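Local coordinates for periplasmic binding protein (Veillonella parvula, PDB 4N01) that probably binds a small solute, perhaps a metal chelate such as a siderophore, haem or cobalamin, in the periplasm and delivers it to an ABC importer, at residues Thr73-Leu78 with Gly317-Asp322; Asp171-Gly176 with Lys184-Val189; Ile307-Ser312 with Leu324-Glu329; Gly130-Phe135 with Ile152-Ser157; Gly227-Ile232 with Ser312-Gly317. One frame throughout, in Å; residues are numbered along the deposited sequence. Where two conformers were deposited one is given.

Interaction 1 of 5, residues Thr73-Leu78 with Gly317-Asp322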
# COMPACT_ATOMS: atom_id res chain seq x y z
N THR A 73 -3.60 -0.91 6.85
CA THR A 73 -4.22 -1.99 7.61
C THR A 73 -5.61 -1.59 8.12
O THR A 73 -6.48 -2.43 8.28
CB THR A 73 -3.34 -2.47 8.78
OG1 THR A 73 -2.93 -1.35 9.56
CG2 THR A 73 -2.09 -3.20 8.25
N THR A 74 -5.82 -0.29 8.37
CA THR A 74 -7.17 0.18 8.71
C THR A 74 -8.16 -0.12 7.59
O THR A 74 -9.26 -0.62 7.83
CB THR A 74 -7.19 1.69 9.02
OG1 THR A 74 -6.53 1.93 10.27
CG2 THR A 74 -8.63 2.22 9.09
N GLU A 75 -7.75 0.16 6.35
CA GLU A 75 -8.62 -0.11 5.21
C GLU A 75 -8.84 -1.60 5.01
O GLU A 75 -9.97 -2.02 4.72
CB GLU A 75 -8.12 0.62 3.94
CG GLU A 75 -8.18 2.15 4.14
CD GLU A 75 -7.82 2.99 2.92
OE1 GLU A 75 -7.28 2.44 1.92
OE2 GLU A 75 -8.09 4.22 2.96
N MSE A 76 -7.80 -2.40 5.20
CA MSE A 76 -7.92 -3.85 5.09
C MSE A 76 -8.96 -4.36 6.07
O MSE A 76 -9.82 -5.16 5.71
CB MSE A 76 -6.58 -4.54 5.33
CG MSE A 76 -5.60 -4.28 4.20
SE MSE A 76 -3.83 -4.95 4.63
CE MSE A 76 -4.25 -6.84 4.69
N MSE A 77 -8.88 -3.88 7.30
CA MSE A 77 -9.82 -4.34 8.33
C MSE A 77 -11.25 -3.87 8.04
O MSE A 77 -12.20 -4.63 8.21
CB MSE A 77 -9.36 -3.90 9.72
CG MSE A 77 -8.09 -4.63 10.17
SE MSE A 77 -7.79 -4.36 12.08
CE MSE A 77 -9.36 -5.29 12.76
N LEU A 78 -11.40 -2.63 7.60
CA LEU A 78 -12.74 -2.11 7.30
C LEU A 78 -13.37 -2.85 6.10
O LEU A 78 -14.58 -3.09 6.06
CB LEU A 78 -12.70 -0.60 7.04
CG LEU A 78 -12.33 0.27 8.25
CD1 LEU A 78 -12.10 1.71 7.82
CD2 LEU A 78 -13.41 0.20 9.34
N GLY A 317 -2.89 -2.96 0.33
CA GLY A 317 -4.15 -2.46 0.86
C GLY A 317 -5.31 -3.09 0.13
O GLY A 317 -5.25 -4.27 -0.23
N VAL A 318 -6.36 -2.32 -0.11
CA VAL A 318 -7.56 -2.87 -0.74
C VAL A 318 -7.87 -2.15 -2.04
O VAL A 318 -8.89 -2.42 -2.67
CB VAL A 318 -8.78 -2.77 0.20
CG1 VAL A 318 -8.52 -3.54 1.49
CG2 VAL A 318 -9.09 -1.30 0.50
N ARG A 319 -6.98 -1.25 -2.46
CA ARG A 319 -7.27 -0.41 -3.61
C ARG A 319 -6.60 -0.86 -4.90
O ARG A 319 -6.82 -0.25 -5.95
CB ARG A 319 -6.82 1.03 -3.36
CG ARG A 319 -7.34 1.64 -2.06
CD ARG A 319 -7.00 3.12 -2.08
NE ARG A 319 -7.23 3.75 -0.79
CZ ARG A 319 -7.41 5.06 -0.63
NH1 ARG A 319 -7.42 5.87 -1.69
NH2 ARG A 319 -7.59 5.55 0.58
N THR A 320 -5.77 -1.90 -4.83
CA THR A 320 -4.87 -2.19 -5.94
C THR A 320 -5.53 -2.46 -7.28
O THR A 320 -5.22 -1.80 -8.27
CB THR A 320 -3.90 -3.37 -5.64
OG1 THR A 320 -3.27 -3.15 -4.38
CG2 THR A 320 -2.84 -3.45 -6.72
N VAL A 321 -6.42 -3.44 -7.32
CA VAL A 321 -7.02 -3.82 -8.60
C VAL A 321 -7.89 -2.69 -9.15
O VAL A 321 -7.90 -2.44 -10.36
CB VAL A 321 -7.78 -5.16 -8.49
CG1 VAL A 321 -8.59 -5.40 -9.75
CG2 VAL A 321 -6.78 -6.29 -8.28
N ASP A 322 -8.58 -1.97 -8.27
CA ASP A 322 -9.35 -0.80 -8.68
C ASP A 322 -8.47 0.25 -9.35
O ASP A 322 -8.81 0.80 -10.40
CB ASP A 322 -10.08 -0.18 -7.48
CG ASP A 322 -10.89 1.04 -7.86
OD1 ASP A 322 -12.00 0.86 -8.42
OD2 ASP A 322 -10.43 2.17 -7.60
O HOH W 1 -5.94 0.30 0.84
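A two-pronged salt bridge between Glu75 and Arg319 joins helix 71-79 to the loop leading into helix 320-332, probably at the junction of the two lobes of a periplasmic binding protein. Arg319 presents the side of its guanidinium: NE donates to Glu75 OE1 at 3.0 Å (N-H...O 165°), and NH2 reaches Glu75 OE2 at 2.8 Å. The carboxylate and guanidinium planes lie only 18° apart, and each oxygen uses its syn lone pair, so the groups meet almost flat, edge against edge. With CG anti to the carbonyl carbon (chi1 -63°) and an extended chain beyond it, Glu75 reaches out from the helix to this edge. A bridging water lies 2.7 Å from Glu75 OE1 and 2.8 Å from Val318 N, adding a second link to the same turn. Beside the ion pair, Val318 and Met76 pack through carbon. Val318 CG1 rests 3.7 Å from Met76 CA, its CG2 comes 4.1 Å from Glu75 CB, and Met76 CG approaches Gly317 CA at 4.1 Å. Gln71 NE2 and Tyr97 N also donate to Glu75 OE2, while Arg319 NH2 has a further acceptor in Glu95 O. Three donors on one buried oxygen, two of them uncharged, probably keep Glu75 ionised and fix the rotation of its carboxylate.

Interaction 2 of 5, residues Asp171-Gly176 with Lys184-Val189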
# COMPACT_ATOMS: atom_id res chain seq x y z
N ASP A 171 -2.67 -12.19 2.50
CA ASP A 171 -2.76 -11.40 3.74
C ASP A 171 -4.21 -11.12 4.11
O ASP A 171 -4.59 -11.19 5.28
CB ASP A 171 -2.04 -10.06 3.61
CG ASP A 171 -0.53 -10.19 3.59
OD1 ASP A 171 0.03 -11.18 4.14
OD2 ASP A 171 0.12 -9.27 3.04
N MSE A 172 -5.02 -10.78 3.11
CA MSE A 172 -6.44 -10.54 3.37
C MSE A 172 -7.12 -11.80 3.88
O MSE A 172 -7.94 -11.75 4.79
CB MSE A 172 -7.15 -10.01 2.12
CG MSE A 172 -6.86 -8.52 1.85
SE MSE A 172 -7.74 -7.38 3.19
CE MSE A 172 -9.47 -7.20 2.33
N ILE A 173 -6.76 -12.94 3.29
CA ILE A 173 -7.32 -14.22 3.73
C ILE A 173 -6.92 -14.53 5.17
O ILE A 173 -7.75 -14.93 5.99
CB ILE A 173 -6.87 -15.38 2.82
CG1 ILE A 173 -7.34 -15.13 1.38
CG2 ILE A 173 -7.43 -16.70 3.32
CD1 ILE A 173 -8.84 -15.20 1.21
N LYS A 174 -5.64 -14.32 5.47
CA LYS A 174 -5.11 -14.55 6.82
C LYS A 174 -5.79 -13.64 7.84
O LYS A 174 -6.16 -14.08 8.94
CB LYS A 174 -3.60 -14.31 6.84
CG LYS A 174 -2.91 -14.73 8.14
CD LYS A 174 -2.95 -16.25 8.33
CE LYS A 174 -2.06 -16.65 9.49
NZ LYS A 174 -2.03 -18.12 9.67
N LEU A 175 -5.92 -12.37 7.49
CA LEU A 175 -6.61 -11.41 8.37
C LEU A 175 -8.03 -11.89 8.61
O LEU A 175 -8.52 -11.88 9.75
CB LEU A 175 -6.60 -10.01 7.75
CG LEU A 175 -7.27 -8.87 8.53
CD1 LEU A 175 -6.67 -8.71 9.92
CD2 LEU A 175 -7.13 -7.57 7.75
N GLY A 176 -8.68 -12.32 7.53
CA GLY A 176 -10.01 -12.91 7.62
C GLY A 176 -10.04 -14.10 8.57
O GLY A 176 -10.94 -14.19 9.41
N LYS A 184 -15.75 -13.99 3.97
CA LYS A 184 -15.78 -12.59 3.55
C LYS A 184 -14.49 -12.22 2.80
O LYS A 184 -14.53 -11.54 1.77
CB LYS A 184 -15.96 -11.69 4.77
CG LYS A 184 -15.99 -10.21 4.47
CD LYS A 184 -17.39 -9.76 4.13
CE LYS A 184 -17.45 -8.26 3.90
NZ LYS A 184 -18.85 -7.75 4.05
N ALA A 185 -13.35 -12.65 3.32
CA ALA A 185 -12.08 -12.35 2.67
C ALA A 185 -11.97 -13.08 1.34
O ALA A 185 -11.47 -12.53 0.36
CB ALA A 185 -10.90 -12.73 3.58
N GLU A 186 -12.46 -14.32 1.29
CA GLU A 186 -12.38 -15.11 0.06
C GLU A 186 -13.29 -14.48 -1.00
O GLU A 186 -12.96 -14.47 -2.19
CB GLU A 186 -12.75 -16.57 0.32
CG GLU A 186 -11.73 -17.34 1.16
CD GLU A 186 -12.09 -18.80 1.32
OE1 GLU A 186 -13.17 -19.09 1.89
OE2 GLU A 186 -11.30 -19.66 0.88
N GLU A 187 -14.43 -13.96 -0.56
CA GLU A 187 -15.33 -13.28 -1.48
C GLU A 187 -14.66 -12.04 -2.08
O GLU A 187 -14.82 -11.76 -3.27
CB GLU A 187 -16.65 -12.90 -0.79
CG GLU A 187 -17.60 -14.08 -0.57
CD GLU A 187 -18.86 -13.69 0.19
OE1 GLU A 187 -19.13 -12.48 0.33
OE2 GLU A 187 -19.58 -14.60 0.65
N TRP A 188 -13.91 -11.31 -1.26
CA TRP A 188 -13.21 -10.12 -1.74
C TRP A 188 -12.11 -10.49 -2.73
O TRP A 188 -12.01 -9.90 -3.81
CB TRP A 188 -12.63 -9.29 -0.59
CG TRP A 188 -11.91 -8.02 -1.04
CD1 TRP A 188 -12.48 -6.80 -1.32
CD2 TRP A 188 -10.50 -7.85 -1.24
NE1 TRP A 188 -11.51 -5.89 -1.70
CE2 TRP A 188 -10.28 -6.51 -1.65
CE3 TRP A 188 -9.39 -8.71 -1.11
CZ2 TRP A 188 -9.00 -6.01 -1.93
CZ3 TRP A 188 -8.12 -8.21 -1.40
CH2 TRP A 188 -7.94 -6.87 -1.80
N VAL A 189 -11.28 -11.46 -2.37
CA VAL A 189 -10.24 -11.92 -3.28
C VAL A 189 -10.84 -12.41 -4.60
O VAL A 189 -10.33 -12.08 -5.68
CB VAL A 189 -9.37 -13.04 -2.64
CG1 VAL A 189 -8.44 -13.72 -3.70
CG2 VAL A 189 -8.54 -12.46 -1.50
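Ile173 and Ala185 mark the nearest approach of two almost antiparallel helices, their CA atoms 5.2 Å apart where the short axes pass at 8.5 Å and 162°. Two small residues, Ala185 and Gly176, together probably allow this closeness: Ala185 CB sits 3.3 Å from Met172 O and 4.1 Å from Gly176 CA, where a side chain on the glycine would collide with it. Met172, deposited as selenomethionine, folds back at chi2 and chi3 (-71° and -86°) to lay CE over one face of Trp188, 3.9 Å from the centroid of the six-membered ring. Its SE stands farther above the same ring, a long Met-aromatic contact, and CG comes within 3.5 Å of Trp188 CZ3. On the other side of Ala185 the modelled conformer of Ile173 puts CD1 near Glu186 CG (3.6 Å) and Val189 CG2 (3.9 Å). Met76 also touches Met172, so helix 71-79 helps to enclose this packing. The result is an antiparallel helical hairpin, whose second arm, helix 182-203, probably corresponds to the long interlobe helix of helix-linked (class III) binding proteins.

Interaction 3 of 5, residues Ile307-Ser312 with Leu324-Glu329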
# COMPACT_ATOMS: atom_id res chain seq x y z
N ILE A 307 0.90 10.61 -15.08
CA ILE A 307 -0.22 9.86 -14.51
C ILE A 307 -0.27 10.01 -13.00
O ILE A 307 0.73 9.82 -12.30
CB ILE A 307 -0.10 8.39 -14.87
CG1 ILE A 307 -0.23 8.23 -16.39
CG2 ILE A 307 -1.17 7.56 -14.18
CD1 ILE A 307 -0.08 6.84 -16.84
N ARG A 308 -1.43 10.38 -12.48
CA ARG A 308 -1.60 10.68 -11.06
C ARG A 308 -2.00 9.45 -10.28
O ARG A 308 -2.92 8.73 -10.68
CB ARG A 308 -2.69 11.74 -10.91
CG ARG A 308 -2.95 12.21 -9.49
CD ARG A 308 -4.11 13.18 -9.49
NE ARG A 308 -4.34 13.77 -8.18
CZ ARG A 308 -5.04 13.18 -7.21
NH1 ARG A 308 -5.55 11.97 -7.43
NH2 ARG A 308 -5.22 13.78 -6.04
N VAL A 309 -1.34 9.19 -9.15
CA VAL A 309 -1.81 8.15 -8.23
C VAL A 309 -1.72 8.64 -6.80
O VAL A 309 -1.00 9.59 -6.51
CB VAL A 309 -0.97 6.84 -8.31
CG1 VAL A 309 -1.06 6.21 -9.70
CG2 VAL A 309 0.49 7.11 -7.90
N LYS A 310 -2.45 7.98 -5.91
CA LYS A 310 -2.21 8.10 -4.49
C LYS A 310 -1.30 6.95 -4.10
O LYS A 310 -1.39 5.86 -4.68
CB LYS A 310 -3.51 8.00 -3.70
CG LYS A 310 -4.53 9.06 -4.07
CD LYS A 310 -4.01 10.45 -3.75
CE LYS A 310 -3.98 10.67 -2.24
NZ LYS A 310 -3.47 12.04 -1.88
N LEU A 311 -0.45 7.18 -3.11
CA LEU A 311 0.47 6.13 -2.65
C LEU A 311 -0.30 4.90 -2.17
O LEU A 311 0.17 3.77 -2.33
CB LEU A 311 1.34 6.68 -1.52
CG LEU A 311 2.51 5.82 -1.06
CD1 LEU A 311 3.54 5.70 -2.17
CD2 LEU A 311 3.13 6.40 0.21
N SER A 312 -1.48 5.11 -1.59
CA SER A 312 -2.33 4.02 -1.11
C SER A 312 -2.76 3.07 -2.22
O SER A 312 -3.11 1.91 -1.96
CB SER A 312 -3.57 4.58 -0.43
OG SER A 312 -4.38 5.25 -1.38
N LEU A 324 -5.44 -0.33 -10.65
CA LEU A 324 -4.87 -0.93 -11.86
C LEU A 324 -5.82 -0.82 -13.05
O LEU A 324 -5.38 -0.69 -14.19
CB LEU A 324 -4.52 -2.39 -11.61
CG LEU A 324 -3.27 -2.70 -10.78
CD1 LEU A 324 -3.13 -4.22 -10.62
CD2 LEU A 324 -2.03 -2.13 -11.42
N LYS A 325 -7.12 -0.87 -12.78
CA LYS A 325 -8.12 -0.68 -13.83
C LYS A 325 -7.95 0.70 -14.48
O LYS A 325 -7.86 0.82 -15.71
CB LYS A 325 -9.52 -0.83 -13.25
CG LYS A 325 -10.63 -0.86 -14.27
CD LYS A 325 -11.96 -1.23 -13.59
CE LYS A 325 -13.09 -1.38 -14.59
NZ LYS A 325 -13.43 -0.11 -15.27
N ARG A 326 -7.89 1.73 -13.64
CA ARG A 326 -7.74 3.10 -14.13
C ARG A 326 -6.41 3.30 -14.84
O ARG A 326 -6.35 3.94 -15.89
CB ARG A 326 -7.87 4.09 -12.96
CG ARG A 326 -7.94 5.55 -13.39
CD ARG A 326 -8.04 6.48 -12.17
NE ARG A 326 -6.73 6.77 -11.59
CZ ARG A 326 -6.32 6.36 -10.39
NH1 ARG A 326 -7.12 5.63 -9.62
NH2 ARG A 326 -5.10 6.69 -9.96
N LEU A 327 -5.34 2.75 -14.26
CA LEU A 327 -4.01 2.93 -14.81
C LEU A 327 -3.91 2.24 -16.16
O LEU A 327 -3.31 2.78 -17.09
CB LEU A 327 -2.94 2.38 -13.85
CG LEU A 327 -2.72 3.17 -12.56
CD1 LEU A 327 -1.79 2.42 -11.60
CD2 LEU A 327 -2.12 4.49 -12.88
N ALA A 328 -4.53 1.06 -16.28
CA ALA A 328 -4.54 0.33 -17.54
C ALA A 328 -5.23 1.14 -18.63
O ALA A 328 -4.83 1.12 -19.80
CB ALA A 328 -5.23 -1.02 -17.37
N GLU A 329 -6.26 1.88 -18.25
CA GLU A 329 -7.01 2.63 -19.24
C GLU A 329 -6.17 3.82 -19.67
O GLU A 329 -6.08 4.13 -20.87
CB GLU A 329 -8.37 3.07 -18.68
CG GLU A 329 -9.31 1.90 -18.41
CD GLU A 329 -10.69 2.33 -17.96
OE1 GLU A 329 -10.84 3.48 -17.50
OE2 GLU A 329 -11.62 1.50 -18.07
O HOH W 2 -4.76 8.33 -12.65
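The guanidinium of Arg326 meets Arg308 O and a water at its edge, both in its plane, as helix 320-332 packs on edge strand 306-309 of a parallel alpha/beta sheet. NH2 donates to Arg308 O at 3.1 Å (N-H...O 149°), approaching in the carbonyl plane. The water completes a small cycle: it lies 2.7 Å from Arg308 O as donor and accepts from Arg326 NE, so one carbonyl receives both a direct and a relayed bond. Bending of the Arg326 chain at chi3 (84°) turns the guanidinium toward the strand, and NH1 also makes a salt bridge to Glu313 of helix 311-314. The Arg308 side chain is bound by Asp271 instead; the two acids probably offset the like charges of the arginines, whose nearest nitrogens, Arg308 NH1 and Arg326 NH2, are 5.9 Å apart. Strand 307-309 and helix 324-329 run nearly antiparallel (174°), their axes 10.0 Å apart, as expected when a strand is followed by a helix returning across its sheet. Leu327 bridges that gap, its CD2 serving two strand residues: Val309 CG1 lies at 3.8 Å, and Ile307 CG2 presses closer, at 3.5 Å, tighter than ordinary van der Waals contact.

Interaction 4 of 5, residues Gly130-Phe135 with Ile152-Ser157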
# COMPACT_ATOMS: atom_id res chain seq x y z
N GLY A 130 -0.23 -3.07 11.48
CA GLY A 130 0.27 -1.86 10.84
C GLY A 130 1.55 -2.13 10.07
O GLY A 130 2.02 -3.27 10.03
N TRP A 131 2.11 -1.09 9.45
CA TRP A 131 3.44 -1.20 8.87
C TRP A 131 4.44 -1.50 9.99
O TRP A 131 4.20 -1.12 11.14
CB TRP A 131 3.81 0.10 8.16
CG TRP A 131 3.14 0.29 6.83
CD1 TRP A 131 1.96 0.93 6.58
CD2 TRP A 131 3.63 -0.17 5.55
NE1 TRP A 131 1.68 0.90 5.23
CE2 TRP A 131 2.69 0.24 4.58
CE3 TRP A 131 4.77 -0.87 5.15
CZ2 TRP A 131 2.87 -0.04 3.21
CZ3 TRP A 131 4.94 -1.14 3.79
CH2 TRP A 131 3.99 -0.73 2.85
N PRO A 132 5.53 -2.21 9.68
CA PRO A 132 6.56 -2.58 10.65
C PRO A 132 7.08 -1.43 11.50
O PRO A 132 7.31 -1.63 12.69
CB PRO A 132 7.68 -3.12 9.76
CG PRO A 132 6.96 -3.73 8.62
CD PRO A 132 5.78 -2.81 8.36
N ASP A 133 7.25 -0.24 10.92
CA ASP A 133 7.74 0.91 11.69
C ASP A 133 6.84 1.31 12.87
O ASP A 133 7.31 1.93 13.83
CB ASP A 133 7.99 2.12 10.79
CG ASP A 133 9.38 2.12 10.19
OD1 ASP A 133 9.97 1.02 10.09
OD2 ASP A 133 9.87 3.21 9.84
N SER A 134 5.56 0.95 12.79
CA SER A 134 4.59 1.19 13.86
C SER A 134 5.00 0.53 15.16
O SER A 134 4.53 0.90 16.24
CB SER A 134 3.20 0.64 13.48
OG SER A 134 2.77 1.12 12.22
N PHE A 135 5.86 -0.48 15.06
CA PHE A 135 6.22 -1.29 16.22
C PHE A 135 7.69 -1.12 16.56
O PHE A 135 8.27 -1.93 17.29
CB PHE A 135 5.84 -2.74 15.97
CG PHE A 135 4.39 -2.91 15.60
CD1 PHE A 135 3.40 -2.83 16.58
CD2 PHE A 135 4.01 -3.09 14.27
CE1 PHE A 135 2.06 -2.95 16.25
CE2 PHE A 135 2.66 -3.21 13.93
CZ PHE A 135 1.68 -3.14 14.92
N ILE A 152 0.44 -9.20 17.77
CA ILE A 152 0.80 -8.30 16.68
C ILE A 152 0.84 -9.08 15.38
O ILE A 152 1.44 -10.16 15.31
CB ILE A 152 2.19 -7.68 16.90
CG1 ILE A 152 2.22 -6.95 18.24
CG2 ILE A 152 2.52 -6.72 15.77
CD1 ILE A 152 3.60 -6.40 18.61
N TRP A 153 0.21 -8.54 14.34
CA TRP A 153 0.21 -9.18 13.03
C TRP A 153 0.54 -8.15 11.98
O TRP A 153 -0.02 -7.05 11.99
CB TRP A 153 -1.17 -9.76 12.71
CG TRP A 153 -1.24 -10.36 11.35
CD1 TRP A 153 -0.73 -11.56 10.96
CD2 TRP A 153 -1.84 -9.78 10.18
NE1 TRP A 153 -0.98 -11.77 9.63
CE2 TRP A 153 -1.67 -10.70 9.13
CE3 TRP A 153 -2.52 -8.58 9.93
CZ2 TRP A 153 -2.14 -10.45 7.83
CZ3 TRP A 153 -2.99 -8.34 8.65
CH2 TRP A 153 -2.80 -9.28 7.62
N ILE A 154 1.42 -8.49 11.05
CA ILE A 154 1.80 -7.58 9.97
C ILE A 154 1.63 -8.28 8.63
O ILE A 154 2.12 -9.40 8.46
CB ILE A 154 3.28 -7.15 10.11
CG1 ILE A 154 3.47 -6.40 11.43
CG2 ILE A 154 3.70 -6.28 8.92
CD1 ILE A 154 4.92 -6.15 11.77
N PRO A 155 0.91 -7.64 7.69
CA PRO A 155 0.77 -8.23 6.36
C PRO A 155 2.14 -8.59 5.77
O PRO A 155 3.08 -7.78 5.81
CB PRO A 155 0.11 -7.12 5.54
CG PRO A 155 -0.73 -6.36 6.57
CD PRO A 155 0.13 -6.40 7.84
N GLU A 156 2.25 -9.80 5.23
CA GLU A 156 3.48 -10.20 4.56
C GLU A 156 3.82 -9.27 3.41
O GLU A 156 4.99 -9.12 3.05
CB GLU A 156 3.38 -11.64 4.05
CG GLU A 156 3.33 -12.68 5.17
CD GLU A 156 4.64 -12.79 5.94
OE1 GLU A 156 5.72 -12.68 5.30
OE2 GLU A 156 4.59 -12.98 7.18
N SER A 157 2.80 -8.64 2.82
CA SER A 157 3.02 -7.79 1.65
C SER A 157 3.80 -6.53 2.04
O SER A 157 4.31 -5.80 1.18
CB SER A 157 1.69 -7.44 0.96
OG SER A 157 0.79 -6.80 1.85
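Phe135 and Ile152 form the tightly packed, buried side of this contact, where the loop after strand 127-129 folds beside the neighbouring parallel strand 151-153. Ile152 CG2 sits over the middle of the Phe135 ring, 3.8 Å from its centroid and 11° off the normal, a CH-pi contact. Phe135 CG is anti to the carbonyl carbon (chi1 -55°), which places the ring against Ile152. The opposite face is covered by Ser134 CB of the loop itself, and Gly130 N lies at the ring edge. Ile154 adds CD1 at 4.1 Å from Phe135 CD2, while Ala142 and Met145 of helix 142-147 also touch the Phe135 side chain. The other side is more open to solvent: there partly exposed Pro132 brings CD to 4.1 Å from Ile154 CG2, with no ring face to pack on. The 3-10 turn between is held internally, Trp131 O accepting from Ser134 N (3.0 Å) and Ser134 OG (2.9 Å) on the same face of its carbonyl plane. Loops at the carboxyl ends of parallel strands commonly line the binding site in alpha/beta folds. No hydrogen bond joins the two segments. Gly130 O is instead buried against carbon, 3.6 Å from Ile154 CG2, and has no polar partner in the model; cohesion here therefore rests on apolar packing, which presumably compensates for burying that carbonyl.

Interaction 5 of 5, residues Gly227-Ile232 with Ser312-Gly317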
# COMPACT_ATOMS: atom_id res chain seq x y z
N GLY A 227 9.81 -4.93 -5.50
CA GLY A 227 8.74 -5.23 -4.56
C GLY A 227 7.36 -4.89 -5.06
O GLY A 227 7.10 -4.85 -6.27
N TYR A 228 6.47 -4.62 -4.12
CA TYR A 228 5.04 -4.56 -4.41
C TYR A 228 4.66 -3.66 -5.59
O TYR A 228 3.96 -4.09 -6.51
CB TYR A 228 4.27 -4.15 -3.15
CG TYR A 228 2.79 -4.34 -3.28
CD1 TYR A 228 2.21 -5.58 -3.04
CD2 TYR A 228 1.97 -3.28 -3.64
CE1 TYR A 228 0.85 -5.76 -3.15
CE2 TYR A 228 0.60 -3.45 -3.75
CZ TYR A 228 0.05 -4.69 -3.50
OH TYR A 228 -1.30 -4.87 -3.61
N THR A 229 5.11 -2.41 -5.57
CA THR A 229 4.70 -1.45 -6.59
C THR A 229 5.13 -1.93 -7.98
O THR A 229 4.35 -1.88 -8.94
CB THR A 229 5.30 -0.06 -6.33
OG1 THR A 229 4.80 0.46 -5.09
CG2 THR A 229 4.94 0.90 -7.47
N THR A 230 6.35 -2.43 -8.07
CA THR A 230 6.85 -2.95 -9.34
C THR A 230 6.04 -4.16 -9.79
O THR A 230 5.65 -4.26 -10.96
CB THR A 230 8.32 -3.36 -9.17
OG1 THR A 230 9.10 -2.17 -9.01
CG2 THR A 230 8.81 -4.14 -10.38
N ASN A 231 5.78 -5.07 -8.86
CA ASN A 231 5.08 -6.30 -9.22
C ASN A 231 3.63 -6.13 -9.64
O ASN A 231 3.16 -6.82 -10.54
CB ASN A 231 5.20 -7.31 -8.08
CG ASN A 231 6.61 -7.82 -7.94
OD1 ASN A 231 7.33 -7.92 -8.94
ND2 ASN A 231 7.02 -8.13 -6.72
N ILE A 232 2.91 -5.20 -9.02
CA ILE A 232 1.51 -4.99 -9.40
C ILE A 232 1.41 -4.26 -10.75
O ILE A 232 0.53 -4.55 -11.56
CB ILE A 232 0.70 -4.26 -8.31
CG1 ILE A 232 1.28 -2.88 -8.02
CG2 ILE A 232 0.69 -5.10 -7.04
CD1 ILE A 232 0.28 -1.78 -7.99
N SER A 312 -1.48 5.11 -1.59
CA SER A 312 -2.33 4.02 -1.11
C SER A 312 -2.76 3.07 -2.22
O SER A 312 -3.11 1.91 -1.96
CB SER A 312 -3.57 4.58 -0.43
OG SER A 312 -4.38 5.25 -1.38
N GLU A 313 -2.74 3.56 -3.46
CA GLU A 313 -3.18 2.79 -4.62
C GLU A 313 -2.13 1.84 -5.14
O GLU A 313 -2.45 0.83 -5.77
CB GLU A 313 -3.58 3.74 -5.76
CG GLU A 313 -4.91 4.46 -5.51
CD GLU A 313 -5.23 5.49 -6.57
OE1 GLU A 313 -4.29 6.10 -7.14
OE2 GLU A 313 -6.44 5.70 -6.84
N ILE A 314 -0.86 2.16 -4.88
CA ILE A 314 0.25 1.35 -5.41
C ILE A 314 1.06 0.66 -4.33
O ILE A 314 2.13 0.10 -4.60
CB ILE A 314 1.20 2.18 -6.32
CG1 ILE A 314 1.69 3.44 -5.59
CG2 ILE A 314 0.50 2.54 -7.62
CD1 ILE A 314 2.80 4.19 -6.34
N THR A 315 0.56 0.71 -3.10
CA THR A 315 1.15 -0.01 -1.98
C THR A 315 0.07 -0.94 -1.40
O THR A 315 -1.11 -0.80 -1.74
CB THR A 315 1.70 0.97 -0.92
OG1 THR A 315 0.65 1.84 -0.51
CG2 THR A 315 2.86 1.77 -1.51
N PRO A 316 0.47 -1.90 -0.55
CA PRO A 316 -0.49 -2.93 -0.11
C PRO A 316 -1.73 -2.34 0.55
O PRO A 316 -1.64 -1.32 1.25
CB PRO A 316 0.31 -3.72 0.93
CG PRO A 316 1.73 -3.64 0.42
CD PRO A 316 1.85 -2.23 -0.12
N GLY A 317 -2.89 -2.96 0.33
CA GLY A 317 -4.15 -2.46 0.86
C GLY A 317 -5.31 -3.09 0.13
O GLY A 317 -5.25 -4.27 -0.23
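Thr229 supplies the one hydrogen bond across this contact, its OG1 donating to Ile314 O at 2.7 Å. The approach is bent rather than in line: the C=O...OG1 angle is 145° and the donor is tilted 34° from the carbonyl plane. The same oxygen meets the edge of the Tyr228 ring, 3.5 Å from CD2. Ring packing comes next. Pro316 lies over one face of Tyr228, with CG 3.9 Å from the ring centroid, a CH-pi contact; Ile232 CG2 covers the opposite face, fixing the phenol between proline and its own helix. Tyr228 CG is anti to the backbone N (chi1 -168°), which sends the ring toward the 315-316 peptide, and its OH hydrogen-bonds Thr320. In the fold, helix 228-234, with Gly227 at the N-cap position, meets the turn that follows strand 306-309 and helix 311-314 and leads the chain on to helix 320-332. The purely apolar contacts are looser: Thr229 CG2 stands 4.1 Å from Ile314 CD1, and Ile232 CD1 is 4.3 Å from Ile314 CG2.

Overall arrangement
Interactions 1 and 5 share Gly317 and lie near the centre of the molecule, about 8 and 5 Å from it. Interaction 2 backs interaction 1 through Trp188 CZ2, 3.7 Å from Val318 CA, and is tied to interaction 4 by probable hydrogen bonds from Glu156 N and Ser157 N to the Asp171 carboxylate. Interaction 3 packs helix 320-332 on strand 306-309 and touches interaction 5 where Val309 CG2 meets Ile314 CD1 (4.0 Å). Interactions 3 and 4, centred 24 Å apart, flank the chain's centre. Trp131 CH2 meets Pro316 CD at 4.0 Å, probably near the interlobe cleft. A sodium ion lies about 6 Å from the Thr315 side chain, too far for direct coordination, and a glycerol, probably from the crystallisation liquor, about 3 Å from Trp188.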